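Local coordinates for protein 1,3-alpha-isomaltosidase (Kribbella flavida DSM 17836, PDB 5X3I) that hydrolyses the alpha-1,3-glucosidic linkages of a cyclic tetrasaccharide derived from starch, releasing isomaltose inside the cell, at residues I559-G571 / A583-E597. The protein carries 1 engineered substitution. Sequence-based numbering, arbitrary orientation.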
ATOM      1  N   ILE A 559      -2.775 -11.865  -2.345  1.00 15.83           N
ATOM      2  CA  ILE A 559      -1.456 -11.318  -2.113  1.00 15.35           C
ATOM      3  C   ILE A 559      -0.742 -12.344  -1.237  1.00 15.06           C
ATOM      4  O   ILE A 559      -1.041 -12.502  -0.054  1.00 17.38           O
ATOM      5  CB  ILE A 559      -1.487  -9.946  -1.414  1.00 15.04           C
ATOM      6  CG1 ILE A 559      -2.231  -8.896  -2.252  1.00 13.42           C
ATOM      7  CG2 ILE A 559      -0.057  -9.482  -1.067  1.00 16.15           C
ATOM      8  CD1 ILE A 559      -1.616  -8.573  -3.579  1.00 13.98           C
ATOM      9  N   VAL A 560       0.224 -13.017  -1.843  1.00 14.52           N
ATOM     10  CA  VAL A 560       0.867 -14.181  -1.234  1.00 16.19           C
ATOM     11  C   VAL A 560       2.036 -13.764  -0.348  1.00 17.62           C
ATOM     12  O   VAL A 560       2.078 -14.091   0.836  1.00 14.71           O
ATOM     13  CB  VAL A 560       1.337 -15.192  -2.282  1.00 14.40           C
ATOM     14  CG1 VAL A 560       2.045 -16.363  -1.607  1.00 13.72           C
ATOM     15  CG2 VAL A 560       0.139 -15.707  -3.078  1.00 15.71           C
ATOM     16  N   TYR A 561       3.016 -13.093  -0.934  1.00 14.57           N
ATOM     17  CA  TYR A 561       4.171 -12.740  -0.157  1.00 12.23           C
ATOM     18  C   TYR A 561       3.974 -11.372   0.477  1.00 11.91           C
ATOM     19  O   TYR A 561       4.177 -10.330  -0.138  1.00 13.79           O
ATOM     20  CB  TYR A 561       5.403 -12.722  -1.059  1.00 12.22           C
ATOM     21  CG  TYR A 561       5.651 -14.009  -1.814  1.00 15.34           C
ATOM     22  CD1 TYR A 561       5.062 -14.242  -3.055  1.00 12.78           C
ATOM     23  CD2 TYR A 561       6.491 -14.983  -1.293  1.00 11.33           C
ATOM     24  CE1 TYR A 561       5.294 -15.404  -3.736  1.00 13.20           C
ATOM     25  CE2 TYR A 561       6.727 -16.144  -1.962  1.00 12.86           C
ATOM     26  CZ  TYR A 561       6.136 -16.357  -3.183  1.00 10.35           C
ATOM     27  OH  TYR A 561       6.393 -17.520  -3.841  1.00 11.32           O
ATOM     28  N   TRP A 562       3.734 -11.406   1.771  1.00 14.22           N
ATOM     29  CA  TRP A 562       3.341 -10.233   2.518  1.00 12.86           C
ATOM     30  C   TRP A 562       4.040 -10.220   3.857  1.00 11.51           C
ATOM     31  O   TRP A 562       4.218 -11.255   4.491  1.00 13.88           O
ATOM     32  CB  TRP A 562       1.820 -10.190   2.708  1.00 14.24           C
ATOM     33  CG  TRP A 562       1.359  -9.094   3.621  1.00 10.53           C
ATOM     34  CD1 TRP A 562       0.875  -7.875   3.258  1.00 13.10           C
ATOM     35  CD2 TRP A 562       1.364  -9.113   5.047  1.00 10.93           C
ATOM     36  NE1 TRP A 562       0.559  -7.137   4.373  1.00 14.29           N
ATOM     37  CE2 TRP A 562       0.856  -7.876   5.485  1.00 13.07           C
ATOM     38  CE3 TRP A 562       1.729 -10.067   5.999  1.00 12.98           C
ATOM     39  CZ2 TRP A 562       0.718  -7.563   6.828  1.00 12.68           C
ATOM     40  CZ3 TRP A 562       1.587  -9.751   7.336  1.00 11.85           C
ATOM     41  CH2 TRP A 562       1.088  -8.508   7.733  1.00 13.62           C
ATOM     42  N   GLY A 563       4.386  -9.024   4.299  1.00 12.83           N
ATOM     43  CA  GLY A 563       5.043  -8.811   5.572  1.00 10.01           C
ATOM     44  C   GLY A 563       4.736  -7.413   6.083  1.00 13.62           C
ATOM     45  O   GLY A 563       3.919  -6.701   5.502  1.00 11.75           O
ATOM     46  N   TRP A 564       5.370  -7.040   7.188  1.00 13.18           N
ATOM     47  CA  TRP A 564       5.155  -5.747   7.829  1.00 13.15           C
ATOM     48  C   TRP A 564       6.410  -5.367   8.596  1.00 14.22           C
ATOM     49  O   TRP A 564       7.256  -6.221   8.821  1.00 13.38           O
ATOM     50  CB  TRP A 564       3.940  -5.789   8.767  1.00 14.25           C
ATOM     51  CG  TRP A 564       4.112  -6.676   9.989  1.00 13.74           C
ATOM     52  CD1 TRP A 564       4.409  -8.002  10.004  1.00 13.40           C
ATOM     53  CD2 TRP A 564       3.968  -6.287  11.362  1.00 13.81           C
ATOM     54  NE1 TRP A 564       4.491  -8.464  11.292  1.00 14.04           N
ATOM     55  CE2 TRP A 564       4.212  -7.431  12.147  1.00 14.82           C
ATOM     56  CE3 TRP A 564       3.667  -5.083  12.001  1.00 14.36           C
ATOM     57  CZ2 TRP A 564       4.162  -7.405  13.540  1.00 14.35           C
ATOM     58  CZ3 TRP A 564       3.617  -5.062  13.382  1.00 16.23           C
ATOM     59  CH2 TRP A 564       3.859  -6.212  14.136  1.00 13.18           C
ATOM     60  N   ASP A 565       6.536  -4.110   9.009  1.00 15.48           N
ATOM     61  CA  ASP A 565       7.675  -3.770   9.836  1.00 16.56           C
ATOM     62  C   ASP A 565       7.336  -4.297  11.222  1.00 15.83           C
ATOM     63  O   ASP A 565       6.500  -3.720  11.912  1.00 15.48           O
ATOM     64  CB  ASP A 565       7.894  -2.245   9.920  1.00 13.91           C
ATOM     65  CG  ASP A 565       7.963  -1.555   8.556  1.00 13.68           C
ATOM     66  OD1 ASP A 565       8.290  -2.200   7.543  1.00 13.88           O
ATOM     67  OD2 ASP A 565       7.710  -0.333   8.519  1.00 16.02           O
ATOM     68  N   LEU A 566       8.071  -5.294  11.697  1.00 15.13           N
ATOM     69  CA  LEU A 566       7.615  -5.954  12.911  1.00 14.21           C
ATOM     70  C   LEU A 566       7.839  -5.012  14.081  1.00 16.18           C
ATOM     71  O   LEU A 566       8.885  -4.391  14.198  1.00 16.21           O
ATOM     72  CB  LEU A 566       8.301  -7.309  13.112  1.00 14.79           C
ATOM     73  CG  LEU A 566       9.816  -7.384  13.251  1.00 13.34           C
ATOM     74  CD1 LEU A 566      10.215  -7.278  14.711  1.00 16.33           C
ATOM     75  CD2 LEU A 566      10.297  -8.693  12.635  1.00 14.07           C
ATOM     76  N   ALA A 567       6.789  -4.856  14.883  1.00 16.18           N
ATOM     77  CA  ALA A 567       6.728  -3.916  16.005  1.00 14.11           C
ATOM     78  C   ALA A 567       6.913  -2.440  15.617  1.00 15.62           C
ATOM     79  O   ALA A 567       7.215  -1.624  16.470  1.00 18.33           O
ATOM     80  CB  ALA A 567       7.771  -4.302  17.057  1.00 16.35           C
ATOM     81  N   GLY A 568       6.700  -2.101  14.347  1.00 16.97           N
ATOM     82  CA  GLY A 568       6.596  -0.728  13.872  1.00 14.82           C
ATOM     83  C   GLY A 568       7.925  -0.050  13.570  1.00 17.64           C
ATOM     84  O   GLY A 568       8.913  -0.300  14.279  1.00 18.30           O
ATOM     85  N   PHE A 569       7.973   0.839  12.576  1.00 13.64           N
ATOM     86  CA  PHE A 569       9.223   1.552  12.319  1.00 14.36           C
ATOM     87  C   PHE A 569       9.317   2.987  12.856  1.00 16.96           C
ATOM     88  O   PHE A 569      10.393   3.568  12.853  1.00 18.35           O
ATOM     89  CB  PHE A 569       9.524   1.518  10.798  1.00 14.64           C
ATOM     90  CG  PHE A 569       8.979   2.692   9.993  1.00 14.53           C
ATOM     91  CD1 PHE A 569       9.702   3.185   8.916  1.00 15.61           C
ATOM     92  CD2 PHE A 569       7.739   3.258  10.258  1.00 16.20           C
ATOM     93  CE1 PHE A 569       9.235   4.256   8.145  1.00 16.49           C
ATOM     94  CE2 PHE A 569       7.265   4.325   9.500  1.00 15.69           C
ATOM     95  CZ  PHE A 569       8.008   4.824   8.439  1.00 17.32           C
ATOM     96  N   SER A 570       8.217   3.528  13.376  1.00 16.74           N
ATOM     97  CA  SER A 570       8.147   4.969  13.606  1.00 18.84           C
ATOM     98  C   SER A 570       8.091   5.291  15.087  1.00 18.08           C
ATOM     99  O   SER A 570       7.472   4.575  15.848  1.00 19.34           O
ATOM    100  CB  SER A 570       6.934   5.584  12.900  1.00 18.16           C
ATOM    101  OG  SER A 570       6.939   6.999  13.018  1.00 17.54           O
ATOM    102  N   GLY A 571       8.741   6.378  15.476  1.00 20.85           N
ATOM    103  CA  GLY A 571       8.750   6.815  16.858  1.00 24.77           C
ATOM    104  C   GLY A 571       9.813   6.133  17.700  1.00 26.49           C
ATOM    105  O   GLY A 571      10.694   5.468  17.166  1.00 25.80           O
ATOM    106  N   ALA A 583       7.982 -10.094  16.966  1.00 16.65           N
ATOM    107  CA  ALA A 583       8.992 -10.935  16.332  1.00 16.44           C
ATOM    108  C   ALA A 583       8.541 -12.391  16.273  1.00 18.52           C
ATOM    109  O   ALA A 583       8.696 -13.043  15.249  1.00 15.41           O
ATOM    110  CB  ALA A 583      10.322 -10.818  17.063  1.00 18.69           C
ATOM    111  N   ALA A 584       7.972 -12.890  17.367  1.00 19.08           N
ATOM    112  CA  ALA A 584       7.550 -14.284  17.418  1.00 15.13           C
ATOM    113  C   ALA A 584       6.454 -14.592  16.408  1.00 15.49           C
ATOM    114  O   ALA A 584       6.535 -15.583  15.692  1.00 16.93           O
ATOM    115  CB  ALA A 584       7.092 -14.650  18.807  1.00 16.76           C
ATOM    116  N   ALA A 585       5.435 -13.740  16.340  1.00 17.15           N
ATOM    117  CA  ALA A 585       4.354 -13.942  15.386  1.00 17.53           C
ATOM    118  C   ALA A 585       4.865 -13.813  13.958  1.00 14.02           C
ATOM    119  O   ALA A 585       4.448 -14.544  13.075  1.00 16.46           O
ATOM    120  CB  ALA A 585       3.205 -12.939  15.637  1.00 14.24           C
ATOM    121  N   SER A 586       5.781 -12.879  13.741  1.00 16.71           N
ATOM    122  CA  SER A 586       6.270 -12.595  12.391  1.00 15.28           C
ATOM    123  C   SER A 586       7.090 -13.746  11.806  1.00 17.30           C
ATOM    124  O   SER A 586       7.084 -13.962  10.598  1.00 17.03           O
ATOM    125  CB  SER A 586       7.097 -11.316  12.387  1.00 15.08           C
ATOM    126  OG  SER A 586       6.290 -10.212  12.726  1.00 17.55           O
ATOM    127  N   ALA A 587       7.759 -14.498  12.675  1.00 16.33           N
ATOM    128  CA  ALA A 587       8.478 -15.710  12.269  1.00 14.97           C
ATOM    129  C   ALA A 587       7.540 -16.738  11.621  1.00 17.57           C
ATOM    130  O   ALA A 587       7.961 -17.660  10.929  1.00 16.41           O
ATOM    131  CB  ALA A 587       9.189 -16.315  13.474  1.00 16.20           C
ATOM    132  N   PHE A 588       6.268 -16.603  11.940  1.00 17.30           N
ATOM    133  CA  PHE A 588       5.160 -17.368  11.369  1.00 16.93           C
ATOM    134  C   PHE A 588       4.337 -16.662  10.254  1.00 18.93           C
ATOM    135  O   PHE A 588       3.161 -16.966  10.051  1.00 18.36           O
ATOM    136  CB  PHE A 588       4.331 -17.920  12.514  1.00 17.05           C
ATOM    137  CG  PHE A 588       5.112 -18.914  13.349  1.00 15.26           C
ATOM    138  CD1 PHE A 588       5.712 -18.531  14.532  1.00 14.71           C
ATOM    139  CD2 PHE A 588       5.316 -20.207  12.897  1.00 15.95           C
ATOM    140  CE1 PHE A 588       6.439 -19.428  15.278  1.00 15.15           C
ATOM    141  CE2 PHE A 588       6.049 -21.110  13.645  1.00 16.23           C
ATOM    142  CZ  PHE A 588       6.618 -20.720  14.828  1.00 16.60           C
ATOM    143  N   MET A 589       4.886 -15.595   9.684  1.00 19.91           N
ATOM    144  CA  MET A 589       4.226 -14.859   8.604  1.00 15.43           C
ATOM    145  C   MET A 589       5.015 -15.004   7.287  1.00 18.48           C
ATOM    146  O   MET A 589       6.157 -15.441   7.316  1.00 18.92           O
ATOM    147  CB  MET A 589       4.089 -13.396   8.987  1.00 16.68           C
ATOM    148  CG  MET A 589       3.130 -13.151  10.148  1.00 12.29           C
ATOM    149  SD  MET A 589       3.053 -11.415  10.557  1.00 16.24           S
ATOM    150  CE  MET A 589       2.454 -11.513  12.233  1.00 16.73           C
ATOM    151  N   PRO A 590       4.374 -14.737   6.126  1.00 13.08           N
ATOM    152  CA  PRO A 590       5.084 -14.940   4.859  1.00 13.58           C
ATOM    153  C   PRO A 590       6.439 -14.217   4.771  1.00 15.01           C
ATOM    154  O   PRO A 590       7.384 -14.772   4.240  1.00 11.30           O
ATOM    155  CB  PRO A 590       4.106 -14.384   3.822  1.00 12.39           C
ATOM    156  CG  PRO A 590       2.764 -14.581   4.440  1.00 13.32           C
ATOM    157  CD  PRO A 590       2.982 -14.306   5.904  1.00 15.16           C
ATOM    158  N   ILE A 591       6.514 -12.999   5.290  1.00 13.85           N
ATOM    159  CA  ILE A 591       7.730 -12.209   5.231  1.00 13.13           C
ATOM    160  C   ILE A 591       8.048 -11.614   6.595  1.00 11.82           C
ATOM    161  O   ILE A 591       7.265 -10.824   7.152  1.00 16.33           O
ATOM    162  CB  ILE A 591       7.628 -11.064   4.198  1.00 14.69           C
ATOM    163  CG1 ILE A 591       7.263 -11.598   2.809  1.00 12.26           C
ATOM    164  CG2 ILE A 591       8.926 -10.258   4.167  1.00 13.62           C
ATOM    165  CD1 ILE A 591       8.387 -12.339   2.109  1.00 12.80           C
ATOM    166  N   MET A 592       9.206 -12.001   7.112  1.00 12.81           N
ATOM    167  CA  MET A 592       9.700 -11.559   8.401  1.00 12.89           C
ATOM    168  C   MET A 592      10.739 -10.480   8.176  1.00 16.02           C
ATOM    169  O   MET A 592      11.797 -10.732   7.571  1.00 14.58           O
ATOM    170  CB  MET A 592      10.289 -12.738   9.187  1.00 13.03           C
ATOM    171  CG  MET A 592      10.732 -12.377  10.589  1.00 16.28           C
ATOM    172  SD  MET A 592      11.553 -13.732  11.443  1.00 18.65           S
ATOM    173  CE  MET A 592      11.640 -13.027  13.085  1.00 13.54           C
ATOM    174  N   GLN A 593      10.412  -9.267   8.615  1.00 15.25           N
ATOM    175  CA  GLN A 593      11.236  -8.093   8.345  1.00 14.21           C
ATOM    176  C   GLN A 593      11.166  -7.073   9.476  1.00 15.66           C
ATOM    177  O   GLN A 593      10.082  -6.797   9.994  1.00 18.52           O
ATOM    178  CB  GLN A 593      10.791  -7.432   7.029  1.00 14.58           C
ATOM    179  CG  GLN A 593      11.600  -6.202   6.618  1.00 14.46           C
ATOM    180  CD  GLN A 593      10.799  -4.892   6.592  1.00 14.53           C
ATOM    181  OE1 GLN A 593      11.112  -3.992   5.822  1.00 17.08           O
ATOM    182  NE2 GLN A 593       9.791  -4.778   7.450  1.00 13.82           N
ATOM    183  N   TYR A 594      12.298  -6.472   9.825  1.00 15.08           N
ATOM    184  CA  TYR A 594      12.274  -5.312  10.704  1.00 11.51           C
ATOM    185  C   TYR A 594      12.802  -4.102   9.950  1.00 12.26           C
ATOM    186  O   TYR A 594      13.535  -4.239   8.976  1.00 14.22           O
ATOM    187  CB  TYR A 594      13.071  -5.546  11.998  1.00 13.88           C
ATOM    188  CG  TYR A 594      14.589  -5.678  11.872  1.00 13.95           C
ATOM    189  CD1 TYR A 594      15.392  -4.567  11.681  1.00 14.66           C
ATOM    190  CD2 TYR A 594      15.213  -6.911  12.020  1.00 15.99           C
ATOM    191  CE1 TYR A 594      16.773  -4.679  11.593  1.00 13.60           C
ATOM    192  CE2 TYR A 594      16.608  -7.035  11.931  1.00 17.41           C
ATOM    193  CZ  TYR A 594      17.374  -5.912  11.724  1.00 15.33           C
ATOM    194  OH  TYR A 594      18.735  -6.010  11.634  1.00 14.70           O
ATOM    195  N   HIS A 595      12.408  -2.918  10.408  1.00 14.35           N
ATOM    196  CA  HIS A 595      12.719  -1.673   9.721  1.00 14.22           C
ATOM    197  C   HIS A 595      12.620  -0.495  10.686  1.00 14.45           C
ATOM    198  O   HIS A 595      11.986  -0.600  11.731  1.00 16.51           O
ATOM    199  CB  HIS A 595      11.770  -1.498   8.530  1.00 12.80           C
ATOM    200  CG  HIS A 595      12.037  -0.278   7.705  1.00 13.96           C
ATOM    201  ND1 HIS A 595      13.302   0.112   7.333  1.00 14.85           N
ATOM    202  CD2 HIS A 595      11.190   0.633   7.167  1.00 12.87           C
ATOM    203  CE1 HIS A 595      13.228   1.212   6.608  1.00 14.04           C
ATOM    204  NE2 HIS A 595      11.956   1.547   6.490  1.00 15.94           N
ATOM    205  N   SER A 596      13.253   0.620  10.345  1.00 14.67           N
ATOM    206  CA  SER A 596      13.188   1.810  11.181  1.00 14.12           C
ATOM    207  C   SER A 596      13.205   3.083  10.340  1.00 13.91           C
ATOM    208  O   SER A 596      13.913   3.175   9.340  1.00 15.50           O
ATOM    209  CB  SER A 596      14.344   1.824  12.195  1.00 16.35           C
ATOM    210  OG  SER A 596      15.589   2.046  11.569  1.00 18.19           O
ATOM    211  N   GLU A 597      12.412   4.062  10.771  1.00 15.66           N
ATOM    212  CA  GLU A 597      12.223   5.328  10.065  1.00 16.30           C
ATOM    213  C   GLU A 597      13.415   6.265  10.214  1.00 17.35           C
ATOM    214  O   GLU A 597      14.120   6.212  11.213  1.00 20.32           O
ATOM    215  CB  GLU A 597      10.953   6.019  10.592  1.00 16.59           C
ATOM    216  CG  GLU A 597      10.490   7.237   9.811  1.00 19.10           C
ATOM    217  CD  GLU A 597       9.146   7.775  10.306  1.00 18.32           C
ATOM    218  OE1 GLU A 597       8.933   7.866  11.531  1.00 23.13           O
ATOM    219  OE2 GLU A 597       8.305   8.096   9.460  1.00 22.06           O
TER
HETATM  220  O   HOH W   1       7.730  -8.983   9.493  1.00 16.31           O
HETATM  221  O   HOH W   2       9.555  -1.776   5.119  1.00 15.17           O
HETATM  222  O   HOH W   3      10.186  -2.829  12.460  1.00 16.36           O
HETATM  223  O   HOH W   4      12.242   5.409  13.926  1.00 26.94           O
HETATM  224  O   HOH W   5      10.745   7.943  14.157  1.00 32.25           O
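Glu597 lies across the Phe569 ring, its CB over one face and 3.6 Å from the centroid, a CH-pi contact. With CG anti to the backbone N (chi1 -171°) and the chain extended beyond it, OE1 accepts a bond from Ser570 OG, 2.6 Å away and above the carboxylate plane; Lys212 is a second partner of that hydroxyl. OE2 is bonded to Tyr211, so glutamate suits this place: methylenes cover the ring while both oxygens reach hydroxyls. Shortened to an alanine, this residue would probably leave Ser570 and Tyr211 without the carboxylate they both bond. The His595 ring is near parallel to Phe569 but slid apart.

Gln593 NE2 gives Asp565 OD1 an almost straight bond (3.0 Å, 177°), on the anti side of the carboxylate. Trp564 NE1 hydrogen-bonds Ser586 OG at 2.9 Å; this small serine also bonds the Ala582 carbonyl of its own helix. Met589, unbranched and extended, brings its sulfur into Met-aromatic contact with two indoles, at the edge of Trp562 and obliquely to Trp564. Branched Leu566 spans helix and strand, CD1 near Ala583 and CD2 near Met592, its N bonded to Gln593 O.

This is the last beta-alpha-beta unit of the family 31 TIM barrel, which backbone bonds from Met592 and Tyr594 to Trp302 of the first strand close; after strand 562-565, Phe569 meets Asp536, the inferred proton donor, and after 591-593 come His595 and Glu597.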